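PDB 6DTU: maltose-binding protein MalE1 from Thermotoga maritima, which binds maltotetraose in its ligand pocket and probably serves as the solute-binding protein of a maltose or maltodextrin transport system. Local coordinates for residues G183-G188 and N364-I369; Y168-T173 and A338-A343; L5-S10 and D15-L20. One frame throughout, in Å; residues are numbered along the deposited sequence.

Contact 1: G183-G188 and N364-I369; sequences GLANEG and NAVERI
L184 leads off with two separate touches on helix 358-374. Its CB rests 3.9 Å from V366 CG2, and the rest of the side chain runs out extended (chi2 171°) until L184 CD1 meets I369 CD1, also at 3.9 Å. The two long side chains cross at about a right angle, so they share a methyl-to-methyl touch near their ends rather than lying alongside. V340, in the chain leading into helix 341-352, and M344, in that helix, pack on the same leucine.

One residue on, A185 packs on the same V366 methyl. The valine's CG1 stands opposite its own backbone N (chi1 169°), which leaves CG2 as the branch that reaches the loop. V366 CG2 lies 3.7 Å from A185 N and equally far from A185 CB, so a single methyl sits against the L184-A185 peptide and both beta carbons.

N186 then takes the N-cap position of helix 187-201: its OD1 accepts from A189 N, while ND2 donates to G166 O. On the facing helix, R368 makes a salt bridge with D346.

No hydrogen bond spans the two segments. The polar groups of N186 and R368 are bonded elsewhere, and the seam between loop and helix is held by methyl packing, dependent on shape and on exclusion of water.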
loop_
_atom_site.group_PDB
_atom_site.type_symbol
_atom_site.label_atom_id
_atom_site.label_comp_id
_atom_site.label_asym_id
_atom_site.label_seq_id
_atom_site.Cartn_x
_atom_site.Cartn_y
_atom_site.Cartn_z
ATOM N N GLY A 183 -2.363 -5.650 -19.291
ATOM C CA GLY A 183 -2.372 -7.099 -19.145
ATOM C C GLY A 183 -3.260 -7.640 -18.041
ATOM O O GLY A 183 -3.049 -8.747 -17.528
ATOM N N LEU A 184 -4.283 -6.886 -17.680
ATOM C CA LEU A 184 -5.155 -7.273 -16.585
ATOM C C LEU A 184 -6.290 -8.189 -17.021
ATOM O O LEU A 184 -7.165 -8.495 -16.205
ATOM C CB LEU A 184 -5.697 -6.022 -15.889
ATOM C CG LEU A 184 -4.587 -5.188 -15.265
ATOM C CD1 LEU A 184 -5.172 -3.869 -14.798
ATOM C CD2 LEU A 184 -3.949 -5.925 -14.106
ATOM N N ALA A 185 -6.319 -8.593 -18.296
ATOM C CA ALA A 185 -7.251 -9.611 -18.766
ATOM C C ALA A 185 -6.549 -10.644 -19.637
ATOM O O ALA A 185 -7.207 -11.311 -20.440
ATOM C CB ALA A 185 -8.448 -9.014 -19.511
ATOM N N ASN A 186 -5.230 -10.773 -19.510
ATOM C CA ASN A 186 -4.533 -11.838 -20.215
ATOM C C ASN A 186 -4.776 -13.166 -19.498
ATOM O O ASN A 186 -5.457 -13.229 -18.474
ATOM C CB ASN A 186 -3.063 -11.480 -20.473
ATOM C CG ASN A 186 -2.203 -11.468 -19.216
ATOM O OD1 ASN A 186 -2.586 -11.965 -18.151
ATOM N ND2 ASN A 186 -1.009 -10.910 -19.350
ATOM N N GLU A 187 -4.227 -14.251 -20.035
ATOM C CA GLU A 187 -4.555 -15.549 -19.456
ATOM C C GLU A 187 -4.007 -15.699 -18.042
ATOM O O GLU A 187 -4.611 -16.391 -17.217
ATOM C CB GLU A 187 -4.141 -16.692 -20.388
ATOM C CG GLU A 187 -4.874 -16.686 -21.738
ATOM C CD GLU A 187 -6.399 -16.719 -21.613
ATOM O OE1 GLU A 187 -6.940 -17.584 -20.882
ATOM O OE2 GLU A 187 -7.063 -15.876 -22.260
ATOM N N GLY A 188 -2.901 -15.028 -17.725
ATOM C CA GLY A 188 -2.407 -15.058 -16.362
ATOM C C GLY A 188 -3.323 -14.331 -15.400
ATOM O O GLY A 188 -3.574 -14.809 -14.291
ATOM N N ASN A 364 -14.099 -6.562 -19.674
ATOM C CA ASN A 364 -14.776 -5.277 -19.581
ATOM C C ASN A 364 -13.949 -4.278 -18.784
ATOM O O ASN A 364 -13.935 -3.083 -19.107
ATOM C CB ASN A 364 -16.175 -5.452 -18.986
ATOM C CG ASN A 364 -17.109 -6.190 -19.924
ATOM O OD1 ASN A 364 -16.792 -6.394 -21.097
ATOM N ND2 ASN A 364 -18.280 -6.568 -19.421
ATOM N N ALA A 365 -13.253 -4.749 -17.742
ATOM C CA ALA A 365 -12.400 -3.850 -16.960
ATOM C C ALA A 365 -11.325 -3.208 -17.830
ATOM O O ALA A 365 -11.106 -1.995 -17.768
ATOM C CB ALA A 365 -11.757 -4.579 -15.775
ATOM N N VAL A 366 -10.658 -4.005 -18.661
ATOM C CA VAL A 366 -9.599 -3.474 -19.514
ATOM C C VAL A 366 -10.159 -2.508 -20.564
ATOM O O VAL A 366 -9.544 -1.474 -20.862
ATOM C CB VAL A 366 -8.770 -4.627 -20.112
ATOM C CG1 VAL A 366 -7.844 -4.137 -21.201
ATOM C CG2 VAL A 366 -7.961 -5.330 -19.016
ATOM N N GLU A 367 -11.334 -2.806 -21.133
ATOM C CA GLU A 367 -11.933 -1.843 -22.055
ATOM C C GLU A 367 -12.279 -0.541 -21.345
ATOM O O GLU A 367 -12.141 0.546 -21.921
ATOM C CB GLU A 367 -13.197 -2.423 -22.700
ATOM C CG GLU A 367 -13.037 -3.825 -23.266
ATOM C CD GLU A 367 -14.220 -4.270 -24.118
ATOM O OE1 GLU A 367 -14.005 -5.027 -25.090
ATOM O OE2 GLU A 367 -15.368 -3.882 -23.804
ATOM N N ARG A 368 -12.694 -0.630 -20.084
ATOM C CA ARG A 368 -12.969 0.578 -19.323
ATOM C C ARG A 368 -11.695 1.366 -19.065
ATOM O O ARG A 368 -11.664 2.579 -19.274
ATOM C CB ARG A 368 -13.689 0.229 -18.020
ATOM C CG ARG A 368 -13.920 1.402 -17.103
ATOM C CD ARG A 368 -14.654 0.986 -15.838
ATOM N NE ARG A 368 -14.477 1.948 -14.752
ATOM C CZ ARG A 368 -15.046 1.824 -13.561
ATOM N NH1 ARG A 368 -15.826 0.783 -13.318
ATOM N NH2 ARG A 368 -14.837 2.732 -12.620
ATOM N N ILE A 369 -10.617 0.681 -18.678
ATOM C CA ILE A 369 -9.355 1.368 -18.396
ATOM C C ILE A 369 -8.836 2.052 -19.651
ATOM O O ILE A 369 -8.409 3.214 -19.617
ATOM C CB ILE A 369 -8.326 0.368 -17.850
ATOM C CG1 ILE A 369 -8.821 -0.224 -16.529
ATOM C CG2 ILE A 369 -6.985 1.046 -17.673
ATOM C CD1 ILE A 369 -8.000 -1.420 -16.056
#

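Contact 2: Y168-T173 and A338-A343; sequences YVFKQT and AAVWAA. With GLC (alpha-D-glucopyranose), chain C; GLC (alpha-D-glucopyranose), chain B.
T173 OG1 is held by two hydrogen bonds, with the backbone N of K175 and the carbonyl O of G176, which fastens the side chain to the turn leading into strand 176-178. Next to it, Q172 NE2 donates to T173 O at 3.0 Å, with the N-H turned 28° from straight and the acceptor close to the plane of the glutamine amide.

The meeting with 338-343 comes at the corner of the chain before this polar end. There V340 CG2 comes up against two neighbouring apolar groups, 3.8 Å from F170 CZ and 3.9 Å from V169 CG1. The valines are set askew to each other, while the V340 and F170 side chains run antiparallel past one another. With CG1 anti to its backbone N (chi1 -175°), V169 also lays that methyl 3.8 Å above the centre of the F170 ring, so one methyl supports both the ring and V340. F163 and F155 of helix 155-164 pack on V169 and V340 respectively.

W341, directly after V340, belongs to the sugar pocket. The glucose of chain C lies over one face of its indole, with O5 3.6 Å from W341 CZ3; the glucose of chain B brings its own O5 to 3.5 Å from W341 CB. F260 meets the indole with the ring planes at about 55°. A serine here would probably deprive the chain C glucose of the broad apolar surface beneath it and leave F260 without its ring partner.

Adjacent residues thus divide the work: V340 makes a buried, purely apolar joint with the corner of 168-173, while W341 presents an aromatic surface to maltotetraose.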
loop_
_atom_site.group_PDB
_atom_site.type_symbol
_atom_site.label_atom_id
_atom_site.label_comp_id
_atom_site.label_asym_id
_atom_site.label_seq_id
_atom_site.Cartn_x
_atom_site.Cartn_y
_atom_site.Cartn_z
ATOM N N TYR A 168 -0.341 -8.272 -15.775
ATOM C CA TYR A 168 0.430 -7.048 -15.548
ATOM C C TYR A 168 -0.487 -5.855 -15.769
ATOM O O TYR A 168 -1.520 -5.971 -16.425
ATOM C CB TYR A 168 1.694 -6.979 -16.421
ATOM C CG TYR A 168 1.442 -7.101 -17.913
ATOM C CD1 TYR A 168 1.078 -5.992 -18.671
ATOM C CD2 TYR A 168 1.571 -8.321 -18.563
ATOM C CE1 TYR A 168 0.843 -6.098 -20.044
ATOM C CE2 TYR A 168 1.339 -8.428 -19.928
ATOM C CZ TYR A 168 0.973 -7.322 -20.656
ATOM O OH TYR A 168 0.741 -7.452 -22.003
ATOM N N VAL A 169 -0.114 -4.708 -15.192
ATOM C CA VAL A 169 -0.898 -3.490 -15.395
ATOM C C VAL A 169 -0.565 -2.927 -16.769
ATOM O O VAL A 169 -1.340 -3.079 -17.717
ATOM C CB VAL A 169 -0.666 -2.445 -14.282
ATOM C CG1 VAL A 169 -1.608 -1.241 -14.480
ATOM C CG2 VAL A 169 -0.876 -3.078 -12.915
ATOM N N PHE A 170 0.600 -2.296 -16.888
ATOM C CA PHE A 170 1.111 -1.769 -18.140
ATOM C C PHE A 170 2.377 -2.545 -18.477
ATOM O O PHE A 170 3.214 -2.793 -17.597
ATOM C CB PHE A 170 1.452 -0.272 -17.977
ATOM C CG PHE A 170 0.283 0.586 -17.512
ATOM C CD1 PHE A 170 -0.920 0.559 -18.179
ATOM C CD2 PHE A 170 0.411 1.429 -16.417
ATOM C CE1 PHE A 170 -1.989 1.355 -17.765
ATOM C CE2 PHE A 170 -0.659 2.218 -15.979
ATOM C CZ PHE A 170 -1.857 2.186 -16.652
ATOM N N LYS A 171 2.524 -2.918 -19.744
ATOM C CA LYS A 171 3.649 -3.750 -20.140
ATOM C C LYS A 171 4.962 -3.034 -19.860
ATOM O O LYS A 171 5.151 -1.876 -20.244
ATOM C CB LYS A 171 3.545 -4.108 -21.625
ATOM C CG LYS A 171 4.609 -5.099 -22.112
ATOM C CD LYS A 171 4.395 -6.479 -21.517
ATOM C CE LYS A 171 5.458 -7.451 -21.985
ATOM N NZ LYS A 171 5.030 -8.860 -21.776
ATOM N N GLN A 172 5.847 -3.710 -19.141
ATOM C CA GLN A 172 7.181 -3.187 -18.901
ATOM C C GLN A 172 8.005 -3.442 -20.158
ATOM O O GLN A 172 8.150 -4.593 -20.582
ATOM C CB GLN A 172 7.809 -3.884 -17.693
ATOM C CG GLN A 172 9.186 -3.345 -17.311
ATOM C CD GLN A 172 9.148 -1.870 -16.953
ATOM O OE1 GLN A 172 8.672 -1.496 -15.880
ATOM N NE2 GLN A 172 9.640 -1.022 -17.854
ATOM N N THR A 173 8.479 -2.372 -20.789
ATOM C CA THR A 173 9.336 -2.452 -21.964
ATOM C C THR A 173 10.664 -1.765 -21.661
ATOM O O THR A 173 10.828 -1.106 -20.631
ATOM C CB THR A 173 8.682 -1.800 -23.187
ATOM O OG1 THR A 173 8.875 -0.385 -23.134
ATOM C CG2 THR A 173 7.189 -2.085 -23.214
ATOM N N ALA A 338 -4.346 6.125 -12.362
ATOM C CA ALA A 338 -5.607 6.551 -11.761
ATOM C C ALA A 338 -6.796 5.863 -12.425
ATOM O O ALA A 338 -7.832 5.653 -11.791
ATOM C CB ALA A 338 -5.754 8.073 -11.865
ATOM N N ALA A 339 -6.660 5.506 -13.696
ATOM C CA ALA A 339 -7.730 4.829 -14.419
ATOM C C ALA A 339 -7.844 3.347 -14.070
ATOM O O ALA A 339 -8.750 2.677 -14.570
ATOM C CB ALA A 339 -7.504 4.968 -15.926
ATOM N N VAL A 340 -6.956 2.808 -13.248
ATOM C CA VAL A 340 -6.875 1.356 -13.113
ATOM C C VAL A 340 -7.710 0.837 -11.951
ATOM O O VAL A 340 -8.452 -0.140 -12.095
ATOM C CB VAL A 340 -5.396 0.906 -13.028
ATOM C CG1 VAL A 340 -5.309 -0.576 -12.638
ATOM C CG2 VAL A 340 -4.685 1.162 -14.358
ATOM N N TRP A 341 -7.593 1.468 -10.779
ATOM C CA TRP A 341 -8.063 0.858 -9.539
ATOM C C TRP A 341 -9.567 0.629 -9.547
ATOM O O TRP A 341 -10.035 -0.447 -9.168
ATOM C CB TRP A 341 -7.692 1.759 -8.365
ATOM C CG TRP A 341 -6.218 2.063 -8.256
ATOM C CD1 TRP A 341 -5.612 3.255 -8.534
ATOM C CD2 TRP A 341 -5.175 1.181 -7.812
ATOM N NE1 TRP A 341 -4.271 3.176 -8.289
ATOM C CE2 TRP A 341 -3.965 1.917 -7.845
ATOM C CE3 TRP A 341 -5.147 -0.157 -7.392
ATOM C CZ2 TRP A 341 -2.745 1.373 -7.464
ATOM C CZ3 TRP A 341 -3.931 -0.703 -7.013
ATOM C CH2 TRP A 341 -2.741 0.058 -7.069
ATOM N N ALA A 342 -10.343 1.656 -9.895
ATOM C CA ALA A 342 -11.796 1.540 -9.792
ATOM C C ALA A 342 -12.353 0.499 -10.761
ATOM O O ALA A 342 -13.272 -0.246 -10.409
ATOM C CB ALA A 342 -12.465 2.903 -9.994
ATOM N N ALA A 343 -11.833 0.449 -11.994
ATOM C CA ALA A 343 -12.275 -0.570 -12.949
ATOM C C ALA A 343 -11.979 -1.978 -12.444
ATOM O O ALA A 343 -12.815 -2.880 -12.557
ATOM C CB ALA A 343 -11.578 -0.342 -14.292
HETATM C C1 GLC C . -3.323 1.528 -3.230
HETATM C C2 GLC C . -2.960 2.799 -3.890
HETATM C C3 GLC C . -4.074 3.797 -3.824
HETATM C C4 GLC C . -5.307 3.293 -4.467
HETATM C C5 GLC C . -5.759 1.965 -3.810
HETATM C C6 GLC C . -6.834 1.374 -4.494
HETATM O O2 GLC C . -1.799 3.358 -3.213
HETATM O O3 GLC C . -3.657 5.036 -4.482
HETATM O O4 GLC C . -6.347 4.291 -4.272
HETATM O O5 GLC C . -4.551 0.978 -3.843
HETATM O O6 GLC C . -7.210 0.205 -3.797
HETATM C C1 GLC B . -6.661 5.021 -5.440
HETATM C C2 GLC B . -6.926 6.422 -5.055
HETATM C C3 GLC B . -8.188 6.532 -4.287
HETATM C C4 GLC B . -9.360 5.977 -5.034
HETATM C C5 GLC B . -9.156 4.474 -5.332
HETATM C C6 GLC B . -10.214 3.882 -6.102
HETATM O O2 GLC B . -5.786 6.907 -4.219
HETATM O O3 GLC B . -8.403 7.954 -4.011
HETATM O O4 GLC B . -10.546 6.152 -4.246
HETATM O O5 GLC B . -7.827 4.403 -6.117
HETATM O O6 GLC B . -10.318 4.551 -7.337
#

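Contact 3: L5-S10 and D15-L20; sequences LTIWCS and DILQKL. With GLC (alpha-D-glucopyranose), chain D.
L17 has CG anti to its carbonyl carbon (chi1 -68°) and then continues extended, which carries CD1 from helix 14-28 down onto strand 4-9. C9 answers with SG placed between its backbone N and carbonyl carbon (chi1 64°), and I7 presents CG2. This is the helix-on-sheet packing of a beta-alpha-beta unit, in which helix 14-28 connects the parallel strands 4-9 and 31-36.

A single leucine methyl does all the reaching. L17 CD1 stands 3.9 Å from C9 SG and 4.2 Å from I7 CG2, so it touches two residues two apart on the strand, both with CB on the helix side. The I7 and L17 side chains cross roughly perpendicular to one another, and their touch is rather loose; the sulfur of C9 makes the nearer approach. Strand 31-36 continues this apolar layer, with V32 against I7 and V34 against C9. W8, between them in sequence, heads to the other side of the sheet and packs on helix 39-49 through F46 and A49.

Further along the helix, L20 looks to other company: F285 and I286 at the end of helix 275-286, and I295 of helix 289-298. The helix is therefore bedded on the sheet by L17 and on its helical neighbours by L20.

Where the strand ends, apolar packing gives way to sugar binding. S10 OG is surrounded by polar partners: it accepts from K12 N and donates to Q13 OE1, both in the link before the helix. Its sugar partner is the glucose of chain D, whose O2 donates to S10 OG at 2.7 Å.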
loop_
_atom_site.group_PDB
_atom_site.type_symbol
_atom_site.label_atom_id
_atom_site.label_comp_id
_atom_site.label_asym_id
_atom_site.label_seq_id
_atom_site.Cartn_x
_atom_site.Cartn_y
_atom_site.Cartn_z
ATOM N N LEU A 5 1.833 24.778 9.326
ATOM C CA LEU A 5 1.860 23.665 8.379
ATOM C C LEU A 5 0.808 22.646 8.767
ATOM O O LEU A 5 0.779 22.172 9.912
ATOM C CB LEU A 5 3.217 22.967 8.366
ATOM C CG LEU A 5 4.419 23.798 7.903
ATOM C CD1 LEU A 5 5.677 22.995 8.042
ATOM C CD2 LEU A 5 4.197 24.291 6.473
ATOM N N THR A 6 -0.057 22.318 7.815
ATOM C CA THR A 6 -1.076 21.291 7.986
ATOM C C THR A 6 -0.702 20.068 7.163
ATOM O O THR A 6 -0.320 20.190 5.991
ATOM C CB THR A 6 -2.433 21.835 7.561
ATOM O OG1 THR A 6 -2.751 22.957 8.398
ATOM C CG2 THR A 6 -3.509 20.752 7.757
ATOM N N ILE A 7 -0.810 18.894 7.780
ATOM C CA ILE A 7 -0.476 17.616 7.165
ATOM C C ILE A 7 -1.730 16.765 7.159
ATOM O O ILE A 7 -2.400 16.655 8.191
ATOM C CB ILE A 7 0.580 16.894 8.020
ATOM C CG1 ILE A 7 1.815 17.773 8.227
ATOM C CG2 ILE A 7 0.947 15.545 7.406
ATOM C CD1 ILE A 7 2.756 17.234 9.297
ATOM N N TRP A 8 -2.020 16.127 6.027
ATOM C CA TRP A 8 -3.033 15.078 5.936
ATOM C C TRP A 8 -2.323 13.734 5.891
ATOM O O TRP A 8 -1.402 13.535 5.090
ATOM C CB TRP A 8 -3.888 15.195 4.667
ATOM C CG TRP A 8 -4.795 16.364 4.609
ATOM C CD1 TRP A 8 -5.077 17.247 5.631
ATOM C CD2 TRP A 8 -5.561 16.786 3.481
ATOM N NE1 TRP A 8 -5.963 18.198 5.193
ATOM C CE2 TRP A 8 -6.292 17.929 3.884
ATOM C CE3 TRP A 8 -5.730 16.291 2.177
ATOM C CZ2 TRP A 8 -7.149 18.610 3.015
ATOM C CZ3 TRP A 8 -6.581 16.968 1.315
ATOM C CH2 TRP A 8 -7.288 18.111 1.745
ATOM N N CYS A 9 -2.749 12.818 6.733
ATOM C CA CYS A 9 -2.168 11.481 6.723
ATOM C C CYS A 9 -3.218 10.504 7.210
ATOM O O CYS A 9 -4.230 10.890 7.805
ATOM C CB CYS A 9 -0.893 11.386 7.578
ATOM S SG CYS A 9 -1.151 11.677 9.333
ATOM N N SER A 10 -2.946 9.229 6.984
ATOM C CA SER A 10 -3.850 8.201 7.466
ATOM C C SER A 10 -3.737 8.073 8.983
ATOM O O SER A 10 -2.907 8.703 9.633
ATOM C CB SER A 10 -3.522 6.858 6.810
ATOM O OG SER A 10 -2.459 6.230 7.501
ATOM N N ASP A 15 -0.060 9.823 15.306
ATOM C CA ASP A 15 0.551 10.015 16.618
ATOM C C ASP A 15 1.988 10.493 16.499
ATOM O O ASP A 15 2.407 11.435 17.192
ATOM C CB ASP A 15 0.517 8.720 17.433
ATOM C CG ASP A 15 -0.859 8.372 17.971
ATOM O OD1 ASP A 15 -1.812 9.169 17.831
ATOM O OD2 ASP A 15 -0.965 7.290 18.589
ATOM N N ILE A 16 2.788 9.802 15.688
ATOM C CA ILE A 16 4.193 10.176 15.600
ATOM C C ILE A 16 4.351 11.549 14.972
ATOM O O ILE A 16 5.150 12.365 15.444
ATOM C CB ILE A 16 5.052 9.100 14.908
ATOM C CG1 ILE A 16 6.516 9.554 14.880
ATOM C CG2 ILE A 16 4.510 8.788 13.496
ATOM C CD1 ILE A 16 7.099 9.911 16.256
ATOM N N LEU A 17 3.573 11.850 13.931
ATOM C CA LEU A 17 3.678 13.173 13.308
ATOM C C LEU A 17 3.176 14.286 14.220
ATOM O O LEU A 17 3.694 15.412 14.166
ATOM C CB LEU A 17 2.941 13.192 11.970
ATOM C CG LEU A 17 3.555 12.349 10.844
ATOM C CD1 LEU A 17 2.698 12.408 9.581
ATOM C CD2 LEU A 17 4.944 12.808 10.538
ATOM N N GLN A 18 2.180 14.003 15.057
ATOM C CA GLN A 18 1.734 14.985 16.040
ATOM C C GLN A 18 2.866 15.334 16.985
ATOM O O GLN A 18 3.106 16.505 17.281
ATOM C CB GLN A 18 0.571 14.406 16.855
ATOM C CG GLN A 18 -0.837 14.601 16.282
ATOM C CD GLN A 18 -1.943 13.954 17.148
ATOM O OE1 GLN A 18 -1.689 13.003 17.900
ATOM N NE2 GLN A 18 -3.170 14.479 17.044
ATOM N N LYS A 19 3.573 14.318 17.464
ATOM C CA LYS A 19 4.649 14.546 18.412
ATOM C C LYS A 19 5.792 15.316 17.763
ATOM O O LYS A 19 6.316 16.274 18.349
ATOM C CB LYS A 19 5.117 13.197 18.949
ATOM C CG LYS A 19 6.212 13.295 19.983
ATOM C CD LYS A 19 5.707 13.907 21.277
ATOM C CE LYS A 19 6.808 13.970 22.351
ATOM N NZ LYS A 19 7.857 15.019 22.093
ATOM N N LEU A 20 6.185 14.919 16.545
ATOM C CA LEU A 20 7.231 15.654 15.835
ATOM C C LEU A 20 6.800 17.087 15.564
ATOM O O LEU A 20 7.606 18.021 15.665
ATOM C CB LEU A 20 7.557 14.965 14.509
ATOM C CG LEU A 20 8.104 13.554 14.674
ATOM C CD1 LEU A 20 8.237 12.810 13.341
ATOM C CD2 LEU A 20 9.439 13.638 15.398
HETATM C C1 GLC D . -3.610 2.760 6.323
HETATM C C2 GLC D . -2.244 2.782 5.761
HETATM C C3 GLC D . -2.251 2.717 4.289
HETATM C C4 GLC D . -2.975 1.509 3.805
HETATM C C5 GLC D . -4.448 1.536 4.297
HETATM C C6 GLC D . -5.149 0.350 4.058
HETATM O O1 GLC D . -4.295 3.914 5.955
HETATM O O2 GLC D . -1.615 4.021 6.222
HETATM O O3 GLC D . -0.840 2.689 3.863
HETATM O O4 GLC D . -2.968 1.482 2.353
HETATM O O5 GLC D . -4.353 1.616 5.829
HETATM O O6 GLC D . -6.520 0.547 4.419
#

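In the fold
Starting from the N terminus, contact 3 closes first, a short loop of four residues between strand 4-9 and helix 14-28. It is complete long before the others open. Contact 2 then opens at 168-173 and contact 1 at 183-188; contact 2 closes at 338-343 and contact 1 at 364-369, so these two long loops cross. They touch directly, through a probable hydrogen bond from G183 N to V169 O, and they tie the three-stranded sheet around 168-173 to the consecutive helices 341-352 and 358-374. Contact 3 lies on the opposite side of the chain's centre, its centre about 31 Å from that of contact 2, yet both carry residues of the pocket that holds the sugar.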